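Local coordinates for Spermidine/putrescine ABC transporter, periplasmic binding protein (Treponema pallidum, PDB 2V84) that probably binds polyamines such as spermidine and putrescine in the periplasm, as the substrate-capturing lipoprotein of an ABC transporter, at residues A[26-31]-A[72-77]; A[76-81]-A[258-263]; A[67-72]-A[90-95]. One frame throughout, in Å; residues are numbered along the deposited sequence. Where two conformers were deposited one is given.

Contact 1 of 3, residues A[26-31]-A[72-77]; sequences VLYLYN and SGYDLV
Tyr30 and Tyr74 lie ring against ring where strand 26-31 pairs in parallel, at Leu29 and Leu76, with the short strand that ends 72-77, inside the three-stranded parallel sheet of this periplasmic binding protein, with 51-57 along its other edge. The rings form an offset stack, centroids 4.3 Å apart and planes only 8° from parallel. Tyr30 CG stands anti to its own nitrogen (chi1 -158°), which carries the ring over Tyr74 and leaves Tyr30 CB above the same face, 3.7 Å from the Tyr74 centroid, as a CH-pi contact. The Tyr74 hydroxyl is hydrogen-bonded to Asp55 and Lys66, fixing the far end of that ring, while Tyr57 meets Tyr30 edge-to-face.

Tyr28 contributes both side chain and backbone. Its CB lies 3.8 Å from Gly73 O, Tyr74 CD1 sits at the edge of its ring, and Arg267 makes a cation-pi contact with it. Tyr28 O takes two N-H groups, Asp75 N at 3.0 Å and, weakly, Leu76 N; Tyr30 N bonds Leu76 O at 3.1 Å. Asp75 OD1 is held by the backbone N of Asn268, and Asp75 OD2 accepts Tyr28 N on the anti side at 3.1 Å, in a nearly straight bond (174°).

Contact 2 of 3, residues A[76-81]-A[258-263]; sequences LVVPSG and DSFCIP
Val77 and Cys261 face each other as an antiparallel hydrogen-bonded pair: Val77 N reaches Cys261 O at 3.0 Å, and Cys261 N returns to Val77 O at 2.9 Å. Farther along, Ser259 N meets Pro79 O at 2.9 Å. Pro79 N has no hydrogen to give Ser259 O, and the Val78 CA-H approaches that oxygen instead, at a CA-to-O distance of 3.1 Å.

Side chains pack on both sides of this ladder. Pro79 CD lies 3.6 Å from Cys261 SG, and Val77 CG1 touches both Cys261 CB and Pro263 CG. On the other side, both methyls of Leu76 reach Phe260 CD1, each at 4.1 Å, and Val78 CG2 approaches the same ring atom. The Phe260 ring is in turn held by Tyr127 and, edge-to-face, by Phe279.

Toward helix 81-89, Asp258 OD1 lies 3.6 Å from Ser80 CB, and a water links Pro79 O with Ser259 OG. Asp258 OD2 bonds Tyr35 OH and a bound MES molecule, probably from the crystallisation liquor, while Ser80 lies about 8 Å, side chain to side chain, from Arg167, a residue predicted to bind spermidine. The pairing thus ends beside a pocket consistent with the polyamine-binding cleft of a periplasmic binding protein.

Contact 3 of 3, residues A[67-72]-A[90-95]; sequences LSIGAS and KHLLEK
Leu92 reaches from the turn after helix 81-89 to the loop that follows helix 60-67, and most of the contact rests on this one side chain. Its torsions are unusual for leucine: chi1 of -99° falls away from a staggered value and places CG 3.5 Å from the carbonyl oxygen of Leu67, while chi2 of 35°, on the low side of +60°, directs CD1 to Ile69. There the two chains cross at about a right angle, Ile69 CD1 lying 4.0 Å from Leu92 CD1. Ile69 bends to get there: CG1 sits beside its backbone N, and a chi2 of 69° swings CD1 back toward the partner segment. The same methyl also comes 4.4 Å from Lys90 CD, so the aliphatic part of the lysine flanks it at the surface. A cis peptide bond links Ile69 to Gly70 as the loop turns away.

Around them, Met87 of helix 81-89 touches both Leu67 and Leu92, and Phe64 lies against Leu92 and Lys90. The contact is van der Waals packing, of Leu92 on a backbone carbonyl and on Ile69. His91, just past helix 81-89 and with positive phi, completes a Schellman motif, the C-capping turn that leads to Leu92.

Overall arrangement
From the N terminus, strand 26-31 comes first, and the chain passes through strand 51-57 and helix 60-67 before 72-77 returns beside it, closing the loop of contact 1. Within that loop lies 67-72, whose partner 90-95 comes only after helix 81-89, so contacts 1 and 3 cross and share Ser72. Contact 2 starts on the strand where contact 1 ends, sharing Leu76 and Val77, and closes the longest loop: 258-263 arrives 177 residues later, and its loop crosses that of contact 3. Strand 76-77 thereby joins the parallel sheet to 258-263, which pairs with 93-94 through Ile262 and Glu94, while Leu67 packs against Val77 and Pro263.

Contact 1 of 3, residues A[26-31]-A[72-77]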
loop_
_atom_site.group_PDB
_atom_site.type_symbol
_atom_site.label_atom_id
_atom_site.label_comp_id
_atom_site.label_asym_id
_atom_site.label_seq_id
_atom_site.Cartn_x
_atom_site.Cartn_y
_atom_site.Cartn_z
ATOM N N VAL A 26 2.434 20.466 19.543
ATOM C CA VAL A 26 1.673 19.295 19.111
ATOM C C VAL A 26 1.729 19.074 17.593
ATOM O O VAL A 26 1.519 20.003 16.798
ATOM C CB VAL A 26 0.203 19.311 19.631
ATOM C CG1 VAL A 26 -0.586 20.503 19.084
ATOM C CG2 VAL A 26 -0.511 17.992 19.300
ATOM N N LEU A 27 2.022 17.829 17.210
ATOM C CA LEU A 27 1.960 17.398 15.811
ATOM C C LEU A 27 0.655 16.647 15.539
ATOM O O LEU A 27 0.354 15.656 16.194
ATOM C CB LEU A 27 3.170 16.519 15.469
ATOM C CG LEU A 27 3.228 15.949 14.047
ATOM C CD1 LEU A 27 3.640 17.020 13.045
ATOM C CD2 LEU A 27 4.167 14.761 14.010
ATOM N N TYR A 28 -0.113 17.135 14.574
ATOM C CA TYR A 28 -1.340 16.479 14.140
ATOM C C TYR A 28 -1.066 15.515 12.973
ATOM O O TYR A 28 -1.023 15.946 11.813
ATOM C CB TYR A 28 -2.349 17.528 13.670
ATOM C CG TYR A 28 -3.177 18.212 14.749
ATOM C CD1 TYR A 28 -2.575 19.019 15.734
ATOM C CD2 TYR A 28 -4.577 18.090 14.754
ATOM C CE1 TYR A 28 -3.346 19.662 16.713
ATOM C CE2 TYR A 28 -5.355 18.729 15.721
ATOM C CZ TYR A 28 -4.739 19.516 16.692
ATOM O OH TYR A 28 -5.518 20.137 17.647
ATOM N N LEU A 29 -0.906 14.224 13.287
ATOM C CA LEU A 29 -0.691 13.167 12.280
ATOM C C LEU A 29 -1.979 12.477 11.860
ATOM O O LEU A 29 -2.774 12.047 12.703
ATOM C CB LEU A 29 0.302 12.107 12.784
ATOM C CG LEU A 29 0.527 10.820 11.965
ATOM C CD1 LEU A 29 1.128 11.096 10.573
ATOM C CD2 LEU A 29 1.414 9.877 12.727
ATOM N N TYR A 30 -2.157 12.360 10.549
ATOM C CA TYR A 30 -3.278 11.670 9.962
ATOM C C TYR A 30 -2.787 10.538 9.050
ATOM O O TYR A 30 -2.247 10.799 7.972
ATOM C CB TYR A 30 -4.087 12.659 9.153
ATOM C CG TYR A 30 -5.506 12.242 8.933
ATOM C CD1 TYR A 30 -6.172 11.468 9.881
ATOM C CD2 TYR A 30 -6.198 12.637 7.791
ATOM C CE1 TYR A 30 -7.499 11.079 9.691
ATOM C CE2 TYR A 30 -7.527 12.250 7.590
ATOM C CZ TYR A 30 -8.163 11.480 8.546
ATOM O OH TYR A 30 -9.463 11.080 8.377
ATOM N N ASN A 31 -2.997 9.290 9.464
ATOM C CA ASN A 31 -2.419 8.151 8.748
ATOM C C ASN A 31 -3.355 6.942 8.867
ATOM O O ASN A 31 -4.382 7.025 9.543
ATOM C CB ASN A 31 -1.019 7.869 9.322
ATOM C CG ASN A 31 -0.196 6.902 8.483
ATOM O OD1 ASN A 31 -0.576 6.532 7.377
ATOM N ND2 ASN A 31 0.938 6.485 9.026
ATOM N N SER A 72 -7.970 20.867 6.317
ATOM C CA SER A 72 -8.048 20.102 7.558
ATOM C C SER A 72 -7.119 20.779 8.558
ATOM O O SER A 72 -6.440 21.744 8.220
ATOM C CB SER A 72 -7.488 18.716 7.290
ATOM O OG SER A 72 -6.100 18.833 7.001
ATOM N N GLY A 73 -7.037 20.259 9.778
ATOM C CA GLY A 73 -6.051 20.815 10.714
ATOM C C GLY A 73 -4.713 20.093 10.774
ATOM O O GLY A 73 -3.897 20.397 11.639
ATOM N N TYR A 74 -4.480 19.148 9.862
ATOM C CA TYR A 74 -3.321 18.246 9.970
ATOM C C TYR A 74 -1.998 18.793 9.446
ATOM O O TYR A 74 -1.961 19.613 8.527
ATOM C CB TYR A 74 -3.616 16.881 9.338
ATOM C CG TYR A 74 -4.787 16.197 9.989
ATOM C CD1 TYR A 74 -4.633 15.467 11.170
ATOM C CD2 TYR A 74 -6.055 16.282 9.426
ATOM C CE1 TYR A 74 -5.735 14.847 11.776
ATOM C CE2 TYR A 74 -7.146 15.666 10.018
ATOM C CZ TYR A 74 -6.981 14.953 11.186
ATOM O OH TYR A 74 -8.081 14.338 11.755
ATOM N N ASP A 75 -0.917 18.314 10.049
ATOM C CA ASP A 75 0.429 18.709 9.664
ATOM C C ASP A 75 1.049 17.692 8.738
ATOM O O ASP A 75 1.871 18.045 7.919
ATOM C CB ASP A 75 1.298 18.896 10.899
ATOM C CG ASP A 75 0.762 19.975 11.809
ATOM O OD1 ASP A 75 0.497 21.075 11.290
ATOM O OD2 ASP A 75 0.596 19.725 13.019
ATOM N N LEU A 76 0.646 16.429 8.876
ATOM C CA LEU A 76 1.163 15.347 8.023
ATOM C C LEU A 76 0.007 14.455 7.630
ATOM O O LEU A 76 -0.910 14.253 8.421
ATOM C CB LEU A 76 2.210 14.514 8.761
ATOM C CG LEU A 76 3.617 15.094 8.798
ATOM C CD1 LEU A 76 4.502 14.221 9.667
ATOM C CD2 LEU A 76 4.203 15.269 7.365
ATOM N N VAL A 77 0.059 13.935 6.406
ATOM C CA VAL A 77 -0.902 12.938 5.922
ATOM C C VAL A 77 -0.087 11.949 5.095
ATOM O O VAL A 77 1.031 12.257 4.729
ATOM C CB VAL A 77 -2.026 13.607 5.076
ATOM C CG1 VAL A 77 -1.442 14.195 3.764
ATOM C CG2 VAL A 77 -3.127 12.637 4.787
#

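Contact 2 of 3, residues A[76-81]-A[258-263]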
loop_
_atom_site.group_PDB
_atom_site.type_symbol
_atom_site.label_atom_id
_atom_site.label_comp_id
_atom_site.label_asym_id
_atom_site.label_seq_id
_atom_site.Cartn_x
_atom_site.Cartn_y
_atom_site.Cartn_z
ATOM N N LEU A 76 0.646 16.429 8.876
ATOM C CA LEU A 76 1.163 15.347 8.023
ATOM C C LEU A 76 0.007 14.455 7.630
ATOM O O LEU A 76 -0.910 14.253 8.421
ATOM C CB LEU A 76 2.210 14.514 8.761
ATOM C CG LEU A 76 3.617 15.094 8.798
ATOM C CD1 LEU A 76 4.502 14.221 9.667
ATOM C CD2 LEU A 76 4.203 15.269 7.365
ATOM N N VAL A 77 0.059 13.935 6.406
ATOM C CA VAL A 77 -0.902 12.938 5.922
ATOM C C VAL A 77 -0.087 11.949 5.095
ATOM O O VAL A 77 1.031 12.257 4.729
ATOM C CB VAL A 77 -2.026 13.607 5.076
ATOM C CG1 VAL A 77 -1.442 14.195 3.764
ATOM C CG2 VAL A 77 -3.127 12.637 4.787
ATOM N N VAL A 78 -0.612 10.749 4.844
ATOM C CA VAL A 78 0.184 9.718 4.164
ATOM C C VAL A 78 -0.593 9.087 2.971
ATOM O O VAL A 78 -1.133 7.978 3.090
ATOM C CB VAL A 78 0.679 8.649 5.190
ATOM C CG1 VAL A 78 1.511 7.540 4.514
ATOM C CG2 VAL A 78 1.483 9.302 6.340
ATOM N N PRO A 79 -0.667 9.802 1.824
ATOM C CA PRO A 79 -1.367 9.302 0.643
ATOM C C PRO A 79 -0.536 8.370 -0.213
ATOM O O PRO A 79 0.696 8.341 -0.079
ATOM C CB PRO A 79 -1.712 10.600 -0.131
ATOM C CG PRO A 79 -1.317 11.700 0.754
ATOM C CD PRO A 79 -0.214 11.176 1.593
ATOM N N SER A 80 -1.212 7.595 -1.069
ATOM C CA SER A 80 -0.558 6.681 -2.007
ATOM C C SER A 80 -0.219 7.481 -3.249
ATOM O O SER A 80 -0.662 8.615 -3.383
ATOM C CB SER A 80 -1.500 5.533 -2.370
ATOM O OG SER A 80 -2.769 6.034 -2.772
ATOM N N GLY A 81 0.578 6.920 -4.160
ATOM C CA GLY A 81 1.127 7.723 -5.277
ATOM C C GLY A 81 0.067 8.326 -6.167
ATOM O O GLY A 81 0.187 9.473 -6.617
ATOM N N ASP A 258 3.395 4.786 -0.642
ATOM C CA ASP A 258 2.792 5.748 0.304
ATOM C C ASP A 258 3.845 6.803 0.679
ATOM O O ASP A 258 5.023 6.471 0.733
ATOM C CB ASP A 258 2.376 5.003 1.571
ATOM C CG ASP A 258 1.172 4.080 1.349
ATOM O OD1 ASP A 258 0.298 4.442 0.558
ATOM O OD2 ASP A 258 1.093 3.010 2.006
ATOM N N SER A 259 3.427 8.048 0.935
ATOM C CA SER A 259 4.340 9.198 1.135
ATOM C C SER A 259 3.845 10.087 2.231
ATOM O O SER A 259 2.641 10.193 2.402
ATOM C CB SER A 259 4.368 10.081 -0.110
ATOM O OG SER A 259 5.034 9.413 -1.153
ATOM N N PHE A 260 4.758 10.766 2.928
ATOM C CA PHE A 260 4.417 11.904 3.775
ATOM C C PHE A 260 4.123 13.110 2.901
ATOM O O PHE A 260 4.887 13.448 1.975
ATOM C CB PHE A 260 5.586 12.338 4.659
ATOM C CG PHE A 260 5.948 11.380 5.773
ATOM C CD1 PHE A 260 5.180 11.295 6.925
ATOM C CD2 PHE A 260 7.114 10.618 5.679
ATOM C CE1 PHE A 260 5.532 10.447 7.978
ATOM C CE2 PHE A 260 7.490 9.779 6.737
ATOM C CZ PHE A 260 6.701 9.693 7.887
ATOM N N CYS A 261 3.027 13.790 3.223
ATOM C CA CYS A 261 2.707 15.054 2.581
ATOM C C CYS A 261 2.302 16.042 3.650
ATOM O O CYS A 261 1.816 15.641 4.726
ATOM C CB CYS A 261 1.557 14.877 1.576
ATOM S SG CYS A 261 1.956 13.769 0.237
ATOM N N ILE A 262 2.488 17.332 3.358
ATOM C CA ILE A 262 2.078 18.353 4.309
ATOM C C ILE A 262 0.784 18.992 3.792
ATOM O O ILE A 262 0.799 19.643 2.740
ATOM C CB ILE A 262 3.201 19.415 4.511
ATOM C CG1 ILE A 262 4.416 18.802 5.239
ATOM C CG2 ILE A 262 2.641 20.645 5.261
ATOM C CD1 ILE A 262 5.638 19.740 5.259
ATOM N N PRO A 263 -0.353 18.794 4.514
ATOM C CA PRO A 263 -1.620 19.348 4.011
ATOM C C PRO A 263 -1.616 20.870 3.931
ATOM O O PRO A 263 -1.020 21.519 4.784
ATOM C CB PRO A 263 -2.646 18.901 5.068
ATOM C CG PRO A 263 -2.037 17.681 5.698
ATOM C CD PRO A 263 -0.558 18.060 5.775
HETATM O O HOH W 1 -1.532 5.677 1.511
HETATM O O HOH W 2 2.810 8.212 -2.421
#

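Contact 3 of 3, residues A[67-72]-A[90-95]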
loop_
_atom_site.group_PDB
_atom_site.type_symbol
_atom_site.label_atom_id
_atom_site.label_comp_id
_atom_site.label_asym_id
_atom_site.label_seq_id
_atom_site.Cartn_x
_atom_site.Cartn_y
_atom_site.Cartn_z
ATOM N N LEU A 67 -9.321 16.376 3.869
ATOM C CA LEU A 67 -8.375 17.341 3.313
ATOM C C LEU A 67 -8.917 18.065 2.077
ATOM O O LEU A 67 -8.234 18.912 1.490
ATOM C CB LEU A 67 -7.037 16.656 3.011
ATOM C CG LEU A 67 -6.088 16.489 4.200
ATOM C CD1 LEU A 67 -6.613 15.543 5.269
ATOM C CD2 LEU A 67 -4.738 16.019 3.702
ATOM N N SER A 68 -10.155 17.740 1.706
ATOM C CA SER A 68 -10.849 18.397 0.593
ATOM C C SER A 68 -10.874 19.909 0.770
ATOM O O SER A 68 -10.823 20.417 1.896
ATOM C CB SER A 68 -12.300 17.899 0.489
ATOM O OG SER A 68 -12.335 16.501 0.316
ATOM N N ILE A 69 -10.955 20.616 -0.353
ATOM C CA ILE A 69 -11.102 22.071 -0.352
ATOM C C ILE A 69 -11.842 22.528 0.928
ATOM O O ILE A 69 -13.056 22.320 1.076
ATOM C CB ILE A 69 -11.807 22.574 -1.674
ATOM C CG1 ILE A 69 -10.987 22.181 -2.925
ATOM C CG2 ILE A 69 -12.056 24.093 -1.647
ATOM C CD1 ILE A 69 -10.936 20.656 -3.253
ATOM N N GLY A 70 -11.100 23.145 1.847
ATOM C CA GLY A 70 -9.729 23.560 1.584
ATOM C C GLY A 70 -8.651 23.121 2.566
ATOM O O GLY A 70 -7.504 22.894 2.166
ATOM N N ALA A 71 -8.998 23.030 3.850
ATOM C CA ALA A 71 -7.986 22.808 4.894
ATOM C C ALA A 71 -8.489 22.080 6.144
ATOM O O ALA A 71 -9.313 22.595 6.915
ATOM C CB ALA A 71 -7.289 24.115 5.269
ATOM N N SER A 72 -7.970 20.867 6.317
ATOM C CA SER A 72 -8.048 20.102 7.558
ATOM C C SER A 72 -7.119 20.779 8.558
ATOM O O SER A 72 -6.440 21.744 8.220
ATOM C CB SER A 72 -7.488 18.716 7.290
ATOM O OG SER A 72 -6.100 18.833 7.001
ATOM N N LYS A 90 -5.150 19.347 -7.611
ATOM C CA LYS A 90 -6.197 20.033 -6.864
ATOM C C LYS A 90 -5.625 21.039 -5.879
ATOM O O LYS A 90 -6.376 21.696 -5.161
ATOM C CB LYS A 90 -7.061 19.012 -6.112
ATOM C CG LYS A 90 -8.021 18.230 -6.985
ATOM C CD LYS A 90 -9.290 17.853 -6.210
ATOM C CE LYS A 90 -10.376 17.335 -7.144
ATOM N NZ LYS A 90 -11.750 17.616 -6.630
ATOM N N HIS A 91 -4.294 21.143 -5.842
ATOM C CA HIS A 91 -3.571 22.124 -5.017
ATOM C C HIS A 91 -3.820 21.977 -3.525
ATOM O O HIS A 91 -3.989 22.968 -2.820
ATOM C CB HIS A 91 -3.894 23.549 -5.470
ATOM C CG HIS A 91 -3.706 23.761 -6.935
ATOM N ND1 HIS A 91 -2.460 23.887 -7.511
ATOM C CD2 HIS A 91 -4.604 23.874 -7.943
ATOM C CE1 HIS A 91 -2.598 24.081 -8.811
ATOM N NE2 HIS A 91 -3.889 24.073 -9.098
ATOM N N LEU A 92 -3.822 20.731 -3.057
ATOM C CA LEU A 92 -4.163 20.422 -1.672
ATOM C C LEU A 92 -2.977 20.280 -0.729
ATOM O O LEU A 92 -3.168 20.131 0.486
ATOM C CB LEU A 92 -5.016 19.150 -1.617
ATOM C CG LEU A 92 -6.531 19.302 -1.485
ATOM C CD1 LEU A 92 -7.079 20.512 -2.229
ATOM C CD2 LEU A 92 -7.189 18.021 -1.955
ATOM N N LEU A 93 -1.767 20.362 -1.295
ATOM C CA LEU A 93 -0.536 20.029 -0.589
ATOM C C LEU A 93 0.435 21.192 -0.586
ATOM O O LEU A 93 0.447 22.005 -1.523
ATOM C CB LEU A 93 0.131 18.797 -1.230
ATOM C CG LEU A 93 -0.720 17.519 -1.262
ATOM C CD1 LEU A 93 0.056 16.373 -1.900
ATOM C CD2 LEU A 93 -1.199 17.151 0.142
ATOM N N GLU A 94 1.258 21.270 0.461
ATOM C CA GLU A 94 2.247 22.364 0.576
ATOM C C GLU A 94 3.603 21.877 0.165
ATOM O O GLU A 94 3.899 20.696 0.351
ATOM C CB GLU A 94 2.331 22.885 2.005
ATOM C CG GLU A 94 1.020 23.491 2.453
ATOM C CD GLU A 94 1.138 24.321 3.702
ATOM O OE1 GLU A 94 2.180 24.258 4.376
ATOM O OE2 GLU A 94 0.173 25.052 4.017
ATOM N N LYS A 95 4.398 22.771 -0.424
ATOM C CA LYS A 95 5.799 22.446 -0.745
ATOM C C LYS A 95 6.546 22.063 0.522
ATOM O O LYS A 95 6.335 22.644 1.586
ATOM C CB LYS A 95 6.491 23.623 -1.474
ATOM C CG LYS A 95 5.955 23.837 -2.898
ATOM C CD LYS A 95 6.773 24.876 -3.682
ATOM C CE LYS A 95 6.200 25.080 -5.099
ATOM N NZ LYS A 95 7.007 26.079 -5.846
#